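Local coordinates for Ro sixty-related protein, RSR (Deinococcus radiodurans, PDB 2NVO) that binds small RNAs that accumulate during recovery from ultraviolet irradiation and contributes to the resistance of the bacterium to that radiation, at residues L492-L497 and F502-P507. Sequence-based numbering, arbitrary orientation.
Sequences LIVVGL and FSIADP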
loop_
_atom_site.group_PDB
_atom_site.type_symbol
_atom_site.label_atom_id
_atom_site.label_comp_id
_atom_site.label_asym_id
_atom_site.label_seq_id
_atom_site.Cartn_x
_atom_site.Cartn_y
_atom_site.Cartn_z
ATOM N N LEU A 492 5.968 -18.139 11.096
ATOM C CA LEU A 492 7.255 -17.463 10.920
ATOM C C LEU A 492 7.153 -16.467 9.762
ATOM O O LEU A 492 6.681 -16.820 8.682
ATOM C CB LEU A 492 8.348 -18.488 10.609
ATOM C CG LEU A 492 9.663 -17.880 10.105
ATOM C CD1 LEU A 492 10.295 -17.027 11.209
ATOM C CD2 LEU A 492 10.623 -18.981 9.611
ATOM N N ILE A 493 7.587 -15.233 9.995
ATOM C CA ILE A 493 7.675 -14.231 8.927
ATOM C C ILE A 493 9.151 -13.873 8.828
ATOM O O ILE A 493 9.777 -13.580 9.834
ATOM C CB ILE A 493 6.895 -12.935 9.262
ATOM C CG1 ILE A 493 5.412 -13.229 9.594
ATOM C CG2 ILE A 493 7.014 -11.911 8.106
ATOM C CD1 ILE A 493 4.638 -12.035 10.098
ATOM N N VAL A 494 9.707 -13.965 7.629
ATOM C CA VAL A 494 11.067 -13.506 7.372
ATOM C C VAL A 494 11.006 -12.260 6.482
ATOM O O VAL A 494 10.485 -12.292 5.370
ATOM C CB VAL A 494 11.913 -14.627 6.707
ATOM C CG1 VAL A 494 13.348 -14.130 6.448
ATOM C CG2 VAL A 494 11.929 -15.859 7.611
ATOM N N VAL A 495 11.526 -11.155 7.002
ATOM C CA VAL A 495 11.539 -9.892 6.299
ATOM C C VAL A 495 12.956 -9.552 5.805
ATOM O O VAL A 495 13.848 -9.293 6.604
ATOM C CB VAL A 495 11.029 -8.758 7.204
ATOM C CG1 VAL A 495 10.926 -7.439 6.375
ATOM C CG2 VAL A 495 9.676 -9.118 7.764
ATOM N N GLY A 496 13.149 -9.588 4.493
ATOM C CA GLY A 496 14.372 -9.075 3.895
ATOM C C GLY A 496 14.139 -7.653 3.486
ATOM O O GLY A 496 13.669 -7.396 2.367
ATOM N N LEU A 497 14.457 -6.726 4.388
ATOM C CA LEU A 497 14.076 -5.322 4.247
ATOM C C LEU A 497 14.612 -4.657 2.966
ATOM O O LEU A 497 13.980 -3.769 2.427
ATOM C CB LEU A 497 14.502 -4.500 5.478
ATOM C CG LEU A 497 13.712 -4.798 6.763
ATOM C CD1 LEU A 497 14.556 -4.389 7.974
ATOM C CD2 LEU A 497 12.331 -4.144 6.771
ATOM N N PHE A 502 14.704 -14.043 -2.055
ATOM C CA PHE A 502 15.182 -15.120 -1.194
ATOM C C PHE A 502 14.016 -16.073 -1.006
ATOM O O PHE A 502 12.895 -15.740 -1.347
ATOM C CB PHE A 502 15.703 -14.591 0.149
ATOM C CG PHE A 502 14.640 -13.953 1.023
ATOM C CD1 PHE A 502 13.970 -14.700 1.990
ATOM C CD2 PHE A 502 14.329 -12.614 0.884
ATOM C CE1 PHE A 502 13.006 -14.123 2.807
ATOM C CE2 PHE A 502 13.370 -12.022 1.693
ATOM C CZ PHE A 502 12.704 -12.775 2.659
ATOM N N SER A 503 14.267 -17.277 -0.514
ATOM C CA SER A 503 13.159 -18.195 -0.277
ATOM C C SER A 503 13.388 -19.069 0.953
ATOM O O SER A 503 14.355 -19.839 1.032
ATOM C CB SER A 503 12.844 -19.038 -1.518
ATOM O OG SER A 503 13.950 -19.829 -1.886
ATOM N N ILE A 504 12.483 -18.921 1.913
ATOM C CA ILE A 504 12.553 -19.631 3.185
ATOM C C ILE A 504 11.225 -20.310 3.406
ATOM O O ILE A 504 11.168 -21.483 3.768
ATOM C CB ILE A 504 12.768 -18.657 4.346
ATOM C CG1 ILE A 504 14.060 -17.848 4.141
ATOM C CG2 ILE A 504 12.747 -19.400 5.688
ATOM C CD1 ILE A 504 15.248 -18.318 4.922
ATOM N N ALA A 505 10.153 -19.553 3.184
ATOM C CA ALA A 505 8.799 -20.069 3.307
ATOM C C ALA A 505 8.559 -21.244 2.364
ATOM O O ALA A 505 8.848 -21.167 1.168
ATOM C CB ALA A 505 7.771 -18.964 3.040
ATOM N N ASP A 506 8.012 -22.322 2.917
ATOM C CA ASP A 506 7.626 -23.488 2.128
ATOM C C ASP A 506 6.275 -23.258 1.465
ATOM O O ASP A 506 5.267 -23.125 2.149
ATOM C CB ASP A 506 7.548 -24.723 3.025
ATOM C CG ASP A 506 7.470 -26.014 2.233
ATOM O OD1 ASP A 506 6.822 -26.032 1.162
ATOM O OD2 ASP A 506 8.078 -27.004 2.680
ATOM N N PRO A 507 6.253 -23.206 0.125
ATOM C CA PRO A 507 5.032 -22.946 -0.646
ATOM C C PRO A 507 3.935 -23.938 -0.284
ATOM O O PRO A 507 2.752 -23.604 -0.349
ATOM C CB PRO A 507 5.483 -23.171 -2.094
ATOM C CG PRO A 507 6.952 -22.963 -2.071
ATOM C CD PRO A 507 7.401 -23.492 -0.748
#
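F502 packs on V494 and G496, and I504 on V494, on one face of strand 491-496, an inner parallel strand of the Rossmann-like sheet in the von Willebrand factor A domain. The chain leaves this strand, doubles back over the sheet and only then enters the neighbouring strand 512-517, so both segments belong to one crossover, here made by a loop without regular helix.

V494 does most of the work on the strand side, with its two methyls dividing the task. CG1, anti to the backbone N (chi1 -180°), reaches CE1 of F502 at 3.7 Å, while CG2 meets CG2 of I504 at 4.1 Å, the two branched side chains crossing at about a right angle. Farther back along the strand, L492 CD2 only grazes the same I504 methyl, at 4.5 Å.

The F502 side chain leaves the backbone toward the strand, and with CG between the backbone N and the carbonyl carbon (chi1 65°) the ring is carried to V494 and G496. The CE2-CZ side of the ring reaches the G496 backbone, and because glycine has no side chain CE2 can settle 3.8 Å from its CA. Its other neighbours include D514 and V516 of strand 512-517. I504 also touches P475, at the start of helix 475-486, and OD2 of D514 accepts hydrogen bonds from the backbone N of both I504 and A505, pinning the loop beside the sheet.

No hydrogen bond links the two segments; the closest approach is V494 O to F502 CZ, 3.5 Å, with the carbonyl oxygen at the ring edge and in its plane.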